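Local coordinates for protein glutamate receptor IIB (Drosophila melanogaster, PDB 4WXJ) that binds glutamate between the two lobes of its ligand-binding domain, part of a receptor probably working as a glutamate-gated ion channel at the muscle synapse, at residues K19-W24 / E200-Q205; D45-L50 / I92-L97. All blocks are in the same frame, centred on the assembly; numbering follows the deposited sequence.

Contact 1: residues K19-W24 / E200-Q205; sequences KPYFSW and ETTNLQ. With GLU (glutamic acid), chain C.
Tyr21 CG stands anti to its own carbonyl carbon (chi1 -53°), and Asn203 CG does the same; these torsions bring the phenol hydroxyl up to the amide oxygen, the two side chains crossing at about a right angle. Tyr21 OH donates to Asn203 OD1 at 2.7 Å. The hydroxyl approaches tilted 34° from the carbonyl plane. Ring and amide planes stand nearly perpendicular, 86° apart. OD1 sits at the ring edge, in the ring plane, 3.1 Å from Tyr21 CE2. Thr202 OG1 approaches the same hydroxyl from the preceding helix position, but at 3.5 Å from Tyr21 OH this is a weak, unsettled bond; Thr202 OG1 has its stronger partner in Tyr226. A water bridges Lys19 O and Asn203 OD1, with a weak bond on the asparagine side. The other end of the amide is held too, since Asn203 ND2 bonds Asp96. At the helix N-cap, Glu200 reaches the bound glutamate: OE1 accepts from the ligand amino N at 2.9 Å. Thr98 and Tyr226 also bond this carboxylate and help to fix its position. The contact thus spans the two lobes of the clamshell beside the agonist. Tyr21 comes from the turn before strand 23-24 and also packs on Asp96. Helix 201-208 lies against strands 108-123 and 214-230, and Thr202 touches Arg257 of helix 252-261.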
ATOM      1  N   LYS A  19       8.172  -4.239   3.290  1.00 30.08           N
ATOM      2  CA  LYS A  19       8.080  -4.062   4.730  1.00 22.38           C
ATOM      3  C   LYS A  19       7.162  -2.896   5.068  1.00 19.34           C
ATOM      4  O   LYS A  19       7.029  -1.966   4.273  1.00 19.17           O
ATOM      5  CB  LYS A  19       9.466  -3.832   5.325  1.00 33.22           C
ATOM      6  CG  LYS A  19      10.393  -5.029   5.205  1.00 30.31           C
ATOM      7  CD  LYS A  19      11.796  -4.688   5.674  1.00 43.57           C
ATOM      8  CE  LYS A  19      12.698  -5.910   5.661  1.00 54.84           C
ATOM      9  NZ  LYS A  19      14.117  -5.558   5.947  1.00 53.56           N
ATOM     10  N   PRO A  20       6.533  -2.930   6.254  1.00 21.86           N
ATOM     11  CA  PRO A  20       6.605  -3.973   7.283  1.00 20.44           C
ATOM     12  C   PRO A  20       5.518  -5.042   7.160  1.00 26.46           C
ATOM     13  O   PRO A  20       5.271  -5.777   8.116  1.00 28.64           O
ATOM     14  CB  PRO A  20       6.431  -3.179   8.576  1.00 21.70           C
ATOM     15  CG  PRO A  20       5.510  -2.074   8.191  1.00 21.00           C
ATOM     16  CD  PRO A  20       5.815  -1.740   6.746  1.00 29.06           C
ATOM     17  N   TYR A  21       4.886  -5.136   5.995  1.00 21.46           N
ATOM     18  CA  TYR A  21       3.730  -6.010   5.830  1.00 23.64           C
ATOM     19  C   TYR A  21       4.128  -7.454   5.553  1.00 27.04           C
ATOM     20  O   TYR A  21       3.561  -8.382   6.130  1.00 21.85           O
ATOM     21  CB  TYR A  21       2.840  -5.488   4.699  1.00 26.44           C
ATOM     22  CG  TYR A  21       2.460  -4.038   4.878  1.00 22.36           C
ATOM     23  CD1 TYR A  21       1.399  -3.674   5.696  1.00 19.11           C
ATOM     24  CD2 TYR A  21       3.171  -3.031   4.240  1.00 19.08           C
ATOM     25  CE1 TYR A  21       1.053  -2.348   5.869  1.00 24.85           C
ATOM     26  CE2 TYR A  21       2.833  -1.705   4.407  1.00 25.07           C
ATOM     27  CZ  TYR A  21       1.776  -1.367   5.227  1.00 21.56           C
ATOM     28  OH  TYR A  21       1.431  -0.046   5.391  1.00 25.70           O
ATOM     29  N   PHE A  22       5.106  -7.638   4.673  1.00 23.71           N
ATOM     30  CA  PHE A  22       5.511  -8.971   4.247  1.00 23.40           C
ATOM     31  C   PHE A  22       6.933  -8.942   3.704  1.00 20.19           C
ATOM     32  O   PHE A  22       7.236  -8.185   2.784  1.00 22.23           O
ATOM     33  CB  PHE A  22       4.543  -9.500   3.187  1.00 20.11           C
ATOM     34  CG  PHE A  22       4.766 -10.935   2.815  1.00 24.52           C
ATOM     35  CD1 PHE A  22       5.605 -11.273   1.767  1.00 31.96           C
ATOM     36  CD2 PHE A  22       4.125 -11.948   3.505  1.00 28.05           C
ATOM     37  CE1 PHE A  22       5.806 -12.593   1.421  1.00 29.43           C
ATOM     38  CE2 PHE A  22       4.320 -13.270   3.164  1.00 25.56           C
ATOM     39  CZ  PHE A  22       5.160 -13.593   2.118  1.00 30.04           C
ATOM     40  N   SER A  23       7.804  -9.761   4.283  1.00 23.77           N
ATOM     41  CA  SER A  23       9.193  -9.817   3.842  1.00 33.56           C
ATOM     42  C   SER A  23       9.851 -11.135   4.233  1.00 27.46           C
ATOM     43  O   SER A  23       9.331 -11.887   5.058  1.00 24.06           O
ATOM     44  CB  SER A  23       9.988  -8.649   4.426  1.00 27.44           C
ATOM     45  OG  SER A  23       9.999  -8.697   5.840  1.00 29.40           O
ATOM     46  N   TRP A  24      11.005 -11.398   3.632  1.00 31.14           N
ATOM     47  CA  TRP A  24      11.744 -12.624   3.895  1.00 25.81           C
ATOM     48  C   TRP A  24      12.478 -12.536   5.224  1.00 26.99           C
ATOM     49  O   TRP A  24      13.250 -11.606   5.457  1.00 28.53           O
ATOM     50  CB  TRP A  24      12.733 -12.901   2.762  1.00 31.01           C
ATOM     51  CG  TRP A  24      12.068 -13.194   1.457  1.00 35.91           C
ATOM     52  CD1 TRP A  24      11.657 -12.287   0.524  1.00 41.85           C
ATOM     53  CD2 TRP A  24      11.732 -14.485   0.938  1.00 42.16           C
ATOM     54  NE1 TRP A  24      11.087 -12.935  -0.546  1.00 38.79           N
ATOM     55  CE2 TRP A  24      11.120 -14.284  -0.315  1.00 47.60           C
ATOM     56  CE3 TRP A  24      11.888 -15.792   1.411  1.00 44.92           C
ATOM     57  CZ2 TRP A  24      10.666 -15.341  -1.102  1.00 45.43           C
ATOM     58  CZ3 TRP A  24      11.437 -16.839   0.629  1.00 53.37           C
ATOM     59  CH2 TRP A  24      10.834 -16.608  -0.613  1.00 47.73           C
ATOM     60  N   GLU A 200       1.157   6.940   1.070  1.00 10.16           N
ATOM     61  CA  GLU A 200       0.173   6.717   2.114  1.00 10.78           C
ATOM     62  C   GLU A 200       0.797   6.920   3.491  1.00 15.06           C
ATOM     63  O   GLU A 200       1.963   6.588   3.711  1.00 10.81           O
ATOM     64  CB  GLU A 200      -0.419   5.317   1.967  1.00 10.91           C
ATOM     65  CG  GLU A 200      -1.269   5.186   0.707  1.00 13.74           C
ATOM     66  CD  GLU A 200      -1.665   3.756   0.389  1.00 24.60           C
ATOM     67  OE1 GLU A 200      -1.014   2.824   0.901  1.00 16.99           O
ATOM     68  OE2 GLU A 200      -2.629   3.569  -0.383  1.00 24.07           O
ATOM     69  N   THR A 201       0.011   7.480   4.407  1.00 15.38           N
ATOM     70  CA  THR A 201       0.513   7.915   5.708  1.00 18.67           C
ATOM     71  C   THR A 201       1.085   6.766   6.534  1.00 24.22           C
ATOM     72  O   THR A 201       2.023   6.958   7.311  1.00 20.55           O
ATOM     73  CB  THR A 201      -0.596   8.607   6.515  1.00 15.04           C
ATOM     74  OG1 THR A 201      -1.758   7.768   6.549  1.00 14.24           O
ATOM     75  CG2 THR A 201      -0.955   9.936   5.876  1.00 21.94           C
ATOM     76  N   THR A 202       0.519   5.578   6.362  1.00 15.16           N
ATOM     77  CA  THR A 202       1.025   4.385   7.027  1.00 10.75           C
ATOM     78  C   THR A 202       2.477   4.131   6.652  1.00 16.15           C
ATOM     79  O   THR A 202       3.357   4.055   7.513  1.00 13.19           O
ATOM     80  CB  THR A 202       0.191   3.147   6.659  1.00 29.04           C
ATOM     81  OG1 THR A 202       0.013   3.097   5.236  1.00 21.12           O
ATOM     82  CG2 THR A 202      -1.165   3.209   7.331  1.00 20.86           C
ATOM     83  N   ASN A 203       2.719   4.009   5.352  1.00 19.16           N
ATOM     84  CA  ASN A 203       4.054   3.734   4.842  1.00 23.46           C
ATOM     85  C   ASN A 203       5.001   4.893   5.111  1.00 13.86           C
ATOM     86  O   ASN A 203       6.187   4.688   5.365  1.00 17.31           O
ATOM     87  CB  ASN A 203       3.995   3.440   3.343  1.00 16.67           C
ATOM     88  CG  ASN A 203       3.123   2.245   3.020  1.00 30.02           C
ATOM     89  OD1 ASN A 203       3.074   1.280   3.782  1.00 26.71           O
ATOM     90  ND2 ASN A 203       2.425   2.304   1.892  1.00 25.64           N
ATOM     91  N   LEU A 204       4.471   6.111   5.052  1.00 14.36           N
ATOM     92  CA  LEU A 204       5.265   7.301   5.319  1.00 14.09           C
ATOM     93  C   LEU A 204       5.778   7.283   6.751  1.00 16.86           C
ATOM     94  O   LEU A 204       6.950   7.568   7.001  1.00 24.96           O
ATOM     95  CB  LEU A 204       4.443   8.568   5.068  1.00 16.57           C
ATOM     96  CG  LEU A 204       5.242   9.875   5.012  1.00 19.37           C
ATOM     97  CD1 LEU A 204       4.565  10.866   4.080  1.00 30.48           C
ATOM     98  CD2 LEU A 204       5.408  10.490   6.392  1.00 28.74           C
ATOM     99  N   GLN A 205       4.894   6.950   7.687  1.00 23.95           N
ATOM    100  CA  GLN A 205       5.261   6.872   9.097  1.00 33.15           C
ATOM    101  C   GLN A 205       6.369   5.849   9.302  1.00 25.80           C
ATOM    102  O   GLN A 205       7.332   6.101  10.024  1.00 28.10           O
ATOM    103  CB  GLN A 205       4.049   6.500   9.954  1.00 33.38           C
ATOM    104  CG  GLN A 205       4.346   6.445  11.453  1.00 46.27           C
ATOM    105  CD  GLN A 205       3.222   5.819  12.258  1.00 57.39           C
ATOM    106  OE1 GLN A 205       2.279   5.254  11.703  1.00 57.76           O
ATOM    107  NE2 GLN A 205       3.320   5.918  13.579  1.00 62.48           N
TER
HETATM  108  N   GLU C 301      -1.499   0.820  -1.095  1.00 15.97           N
HETATM  109  CA  GLU C 301      -1.341   1.327  -2.486  1.00 13.27           C
HETATM  110  C   GLU C 301      -2.064   0.416  -3.469  1.00 20.41           C
HETATM  111  O   GLU C 301      -2.794  -0.488  -3.057  1.00 17.46           O
HETATM  112  CB  GLU C 301       0.140   1.434  -2.845  1.00 14.41           C
HETATM  113  CG  GLU C 301       0.872   2.579  -2.161  1.00 19.12           C
HETATM  114  CD  GLU C 301       0.663   3.927  -2.839  1.00 17.37           C
HETATM  115  OE1 GLU C 301       1.074   4.950  -2.252  1.00 22.62           O
HETATM  116  OE2 GLU C 301       0.096   3.972  -3.954  1.00 22.59           O
HETATM  117  OXT GLU C 301      -1.947   0.558  -4.688  1.00 18.23           O
HETATM  118  O   HOH W   1       5.728   0.511   3.049  1.00 51.13           O

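Contact 2: residues D45-L50 / I92-L97; sequences DLIYML and IGICDL. With GLU (glutamic acid), chain C.
Ile47 overlaps Ile94 tip to tip, its CD1 3.9 Å from Ile94 CD1 and 4.0 Å from Ile94 CG2. This is helix-on-sheet packing in the alpha/beta core of a periplasmic-binding-protein-like lobe. Helix 42-54 lies over the parallel sheet 57-62, 10-15, 92-93, and the contact is wholly apolar. Ile94 CG1 is anti to the backbone N (chi1 -176°), which sends CD1 out toward the helix, where it meets two side chains. Leu46 crosses Ile94 obliquely, with Leu46 CD2 4.1 Å from Ile94 CD1. Ile47 CD1 also touches the residue two places earlier in the strand, 4.3 Å from Ile92 CG2. One methyl therefore bridges Ile92 and Ile94. With an alanine in place of Ile47, a gap is likely to open between helix and strand, and Ile94 CD1 would keep mainly Leu46 as its partner across the contact. Helices 237-250 and 252-261 also pack on this helix: Leu46 meets Leu247, Leu253 and Leu256. On the sheet side, Ile92 and Ile94 pair with strand 10-15 through backbone bonds. Past Ile94 the chain leaves the core and enters the agonist pocket. Asp96 is the centre of an inverse gamma turn. Its carboxylate bonds Tyr68, and its backbone O accepts from the amino N of the bound glutamate at 2.6 Å.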
ATOM      1  N   ASP A  45       1.318 -11.750  10.448  1.00 28.01           N
ATOM      2  CA  ASP A  45       0.651 -11.861  11.741  1.00 29.12           C
ATOM      3  C   ASP A  45      -0.871 -11.851  11.601  1.00 29.79           C
ATOM      4  O   ASP A  45      -1.562 -12.618  12.270  1.00 28.12           O
ATOM      5  CB  ASP A  45       1.081 -10.720  12.668  1.00 23.21           C
ATOM      6  CG  ASP A  45       2.520 -10.849  13.135  1.00 34.64           C
ATOM      7  OD1 ASP A  45       3.134 -11.917  12.924  1.00 27.02           O
ATOM      8  OD2 ASP A  45       3.032  -9.875  13.730  1.00 26.70           O
ATOM      9  N   LEU A  46      -1.390 -10.986  10.733  1.00 26.58           N
ATOM     10  CA  LEU A  46      -2.836 -10.817  10.610  1.00 22.27           C
ATOM     11  C   LEU A  46      -3.497 -12.052   9.998  1.00 25.58           C
ATOM     12  O   LEU A  46      -4.617 -12.405  10.365  1.00 28.61           O
ATOM     13  CB  LEU A  46      -3.163  -9.574   9.779  1.00 27.94           C
ATOM     14  CG  LEU A  46      -4.652  -9.282   9.563  1.00 19.69           C
ATOM     15  CD1 LEU A  46      -5.401  -9.184  10.888  1.00 30.53           C
ATOM     16  CD2 LEU A  46      -4.837  -8.007   8.755  1.00 28.52           C
ATOM     17  N   ILE A  47      -2.809 -12.707   9.068  1.00 30.18           N
ATOM     18  CA  ILE A  47      -3.335 -13.927   8.461  1.00 32.43           C
ATOM     19  C   ILE A  47      -3.304 -15.070   9.474  1.00 22.73           C
ATOM     20  O   ILE A  47      -4.230 -15.879   9.530  1.00 31.07           O
ATOM     21  CB  ILE A  47      -2.543 -14.329   7.196  1.00 24.64           C
ATOM     22  CG1 ILE A  47      -2.755 -13.305   6.075  1.00 23.61           C
ATOM     23  CG2 ILE A  47      -2.951 -15.723   6.715  1.00 28.26           C
ATOM     24  CD1 ILE A  47      -4.176 -13.230   5.529  1.00 28.55           C
ATOM     25  N   TYR A  48      -2.238 -15.138  10.265  1.00 24.95           N
ATOM     26  CA  TYR A  48      -2.147 -16.116  11.347  1.00 30.11           C
ATOM     27  C   TYR A  48      -3.276 -15.919  12.351  1.00 34.77           C
ATOM     28  O   TYR A  48      -3.917 -16.880  12.775  1.00 29.82           O
ATOM     29  CB  TYR A  48      -0.798 -16.018  12.066  1.00 26.09           C
ATOM     30  CG  TYR A  48       0.281 -16.908  11.488  1.00 33.14           C
ATOM     31  CD1 TYR A  48       0.281 -18.275  11.729  1.00 33.23           C
ATOM     32  CD2 TYR A  48       1.305 -16.381  10.713  1.00 41.35           C
ATOM     33  CE1 TYR A  48       1.266 -19.094  11.206  1.00 49.30           C
ATOM     34  CE2 TYR A  48       2.295 -17.190  10.187  1.00 39.31           C
ATOM     35  CZ  TYR A  48       2.271 -18.546  10.437  1.00 43.57           C
ATOM     36  OH  TYR A  48       3.254 -19.354   9.916  1.00 38.81           O
ATOM     37  N   MET A  49      -3.511 -14.666  12.730  1.00 28.31           N
ATOM     38  CA  MET A  49      -4.568 -14.333  13.678  1.00 25.30           C
ATOM     39  C   MET A  49      -5.940 -14.679  13.107  1.00 32.65           C
ATOM     40  O   MET A  49      -6.803 -15.197  13.817  1.00 33.10           O
ATOM     41  CB  MET A  49      -4.508 -12.847  14.043  1.00 28.14           C
ATOM     42  CG  MET A  49      -3.274 -12.456  14.840  1.00 33.65           C
ATOM     43  SD  MET A  49      -2.873 -10.700  14.719  1.00 36.41           S
ATOM     44  CE  MET A  49      -4.217  -9.978  15.655  1.00 29.40           C
ATOM     45  N   LEU A  50      -6.135 -14.389  11.824  1.00 24.16           N
ATOM     46  CA  LEU A  50      -7.398 -14.684  11.156  1.00 21.55           C
ATOM     47  C   LEU A  50      -7.562 -16.180  10.927  1.00 26.85           C
ATOM     48  O   LEU A  50      -8.674 -16.706  10.984  1.00 35.58           O
ATOM     49  CB  LEU A  50      -7.486 -13.941   9.821  1.00 26.20           C
ATOM     50  CG  LEU A  50      -7.777 -12.442   9.895  1.00 23.64           C
ATOM     51  CD1 LEU A  50      -7.593 -11.796   8.529  1.00 25.69           C
ATOM     52  CD2 LEU A  50      -9.184 -12.195  10.411  1.00 20.65           C
ATOM     53  N   ILE A  92      -7.006 -15.462  -1.445  1.00 34.32           N
ATOM     54  CA  ILE A  92      -6.854 -14.311  -0.562  1.00 29.24           C
ATOM     55  C   ILE A  92      -5.664 -13.462  -1.006  1.00 22.43           C
ATOM     56  O   ILE A  92      -4.584 -13.987  -1.274  1.00 28.73           O
ATOM     57  CB  ILE A  92      -6.668 -14.759   0.908  1.00 25.55           C
ATOM     58  CG1 ILE A  92      -7.971 -15.370   1.437  1.00 31.84           C
ATOM     59  CG2 ILE A  92      -6.245 -13.584   1.786  1.00 29.51           C
ATOM     60  CD1 ILE A  92      -7.859 -16.003   2.811  1.00 33.80           C
ATOM     61  N   GLY A  93      -5.879 -12.151  -1.089  1.00 26.88           N
ATOM     62  CA  GLY A  93      -4.830 -11.205  -1.431  1.00 29.57           C
ATOM     63  C   GLY A  93      -4.675 -10.168  -0.335  1.00 21.26           C
ATOM     64  O   GLY A  93      -5.662  -9.570   0.094  1.00 23.35           O
ATOM     65  N   ILE A  94      -3.446  -9.953   0.128  1.00 27.03           N
ATOM     66  CA  ILE A  94      -3.216  -9.052   1.254  1.00 25.91           C
ATOM     67  C   ILE A  94      -1.843  -8.380   1.248  1.00 25.97           C
ATOM     68  O   ILE A  94      -0.838  -8.974   0.856  1.00 28.13           O
ATOM     69  CB  ILE A  94      -3.384  -9.797   2.600  1.00 24.02           C
ATOM     70  CG1 ILE A  94      -3.228  -8.821   3.775  1.00 17.26           C
ATOM     71  CG2 ILE A  94      -2.385 -10.949   2.705  1.00 21.45           C
ATOM     72  CD1 ILE A  94      -3.610  -9.405   5.121  1.00 25.08           C
ATOM     73  N   CYS A  95      -1.850  -7.125   1.693  1.00 20.54           N
ATOM     74  CA  CYS A  95      -0.667  -6.311   1.971  1.00 19.53           C
ATOM     75  C   CYS A  95      -1.220  -4.932   2.308  1.00 22.70           C
ATOM     76  O   CYS A  95      -2.354  -4.827   2.775  1.00 23.69           O
ATOM     77  CB  CYS A  95       0.305  -6.245   0.789  1.00 17.23           C
ATOM     78  SG  CYS A  95      -0.389  -5.520  -0.712  1.00 28.11           S
ATOM     79  N   ASP A  96      -0.446  -3.876   2.072  1.00 18.35           N
ATOM     80  CA  ASP A  96      -1.022  -2.533   2.065  1.00 23.72           C
ATOM     81  C   ASP A  96      -1.827  -2.370   0.781  1.00 17.30           C
ATOM     82  O   ASP A  96      -1.465  -1.598  -0.104  1.00 19.04           O
ATOM     83  CB  ASP A  96       0.054  -1.448   2.169  1.00 19.98           C
ATOM     84  CG  ASP A  96       1.197  -1.652   1.196  1.00 27.66           C
ATOM     85  OD1 ASP A  96       1.544  -2.821   0.912  1.00 17.69           O
ATOM     86  OD2 ASP A  96       1.747  -0.637   0.717  1.00 20.53           O
ATOM     87  N   LEU A  97      -2.920  -3.122   0.693  1.00 22.46           N
ATOM     88  CA  LEU A  97      -3.727  -3.180  -0.516  1.00 24.87           C
ATOM     89  C   LEU A  97      -4.910  -2.231  -0.385  1.00 22.25           C
ATOM     90  O   LEU A  97      -5.884  -2.521   0.309  1.00 18.80           O
ATOM     91  CB  LEU A  97      -4.201  -4.615  -0.771  1.00 19.01           C
ATOM     92  CG  LEU A  97      -4.833  -4.918  -2.132  1.00 25.11           C
ATOM     93  CD1 LEU A  97      -3.842  -4.701  -3.269  1.00 24.65           C
ATOM     94  CD2 LEU A  97      -5.356  -6.347  -2.149  1.00 28.46           C
TER
HETATM   95  N   GLU C 301      -1.499   0.820  -1.095  1.00 15.97           N
HETATM   96  CA  GLU C 301      -1.341   1.327  -2.486  1.00 13.27           C
HETATM   97  C   GLU C 301      -2.064   0.416  -3.469  1.00 20.41           C
HETATM   98  O   GLU C 301      -2.794  -0.488  -3.057  1.00 17.46           O
HETATM   99  CB  GLU C 301       0.140   1.434  -2.845  1.00 14.41           C
HETATM  100  CG  GLU C 301       0.872   2.579  -2.161  1.00 19.12           C
HETATM  101  CD  GLU C 301       0.663   3.927  -2.839  1.00 17.37           C
HETATM  102  OE1 GLU C 301       1.074   4.950  -2.252  1.00 22.62           O
HETATM  103  OE2 GLU C 301       0.096   3.972  -3.954  1.00 22.59           O
HETATM  104  OXT GLU C 301      -1.947   0.558  -4.688  1.00 18.23           O

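Overall arrangement
From the N terminus the chain runs through strand 10-15 to residues 19-24, the first half of contact 1. Helix 42-54 follows and supplies residues 45-50. After strand 57-62 and helix 80-86, residues 92-97 return beside strand 10-15 and close contact 2, a loop of 41 residues. The chain then crosses into the second lobe, where residues 200-205 close contact 1. Contact 2 is therefore nested inside the larger loop of contact 1. Contact 2 ties helix to sheet within one lobe, whereas contact 1 joins that lobe to the other. The two touch where Asp96 meets Tyr21 and Asn203, and both reach the amino group of the bound glutamate.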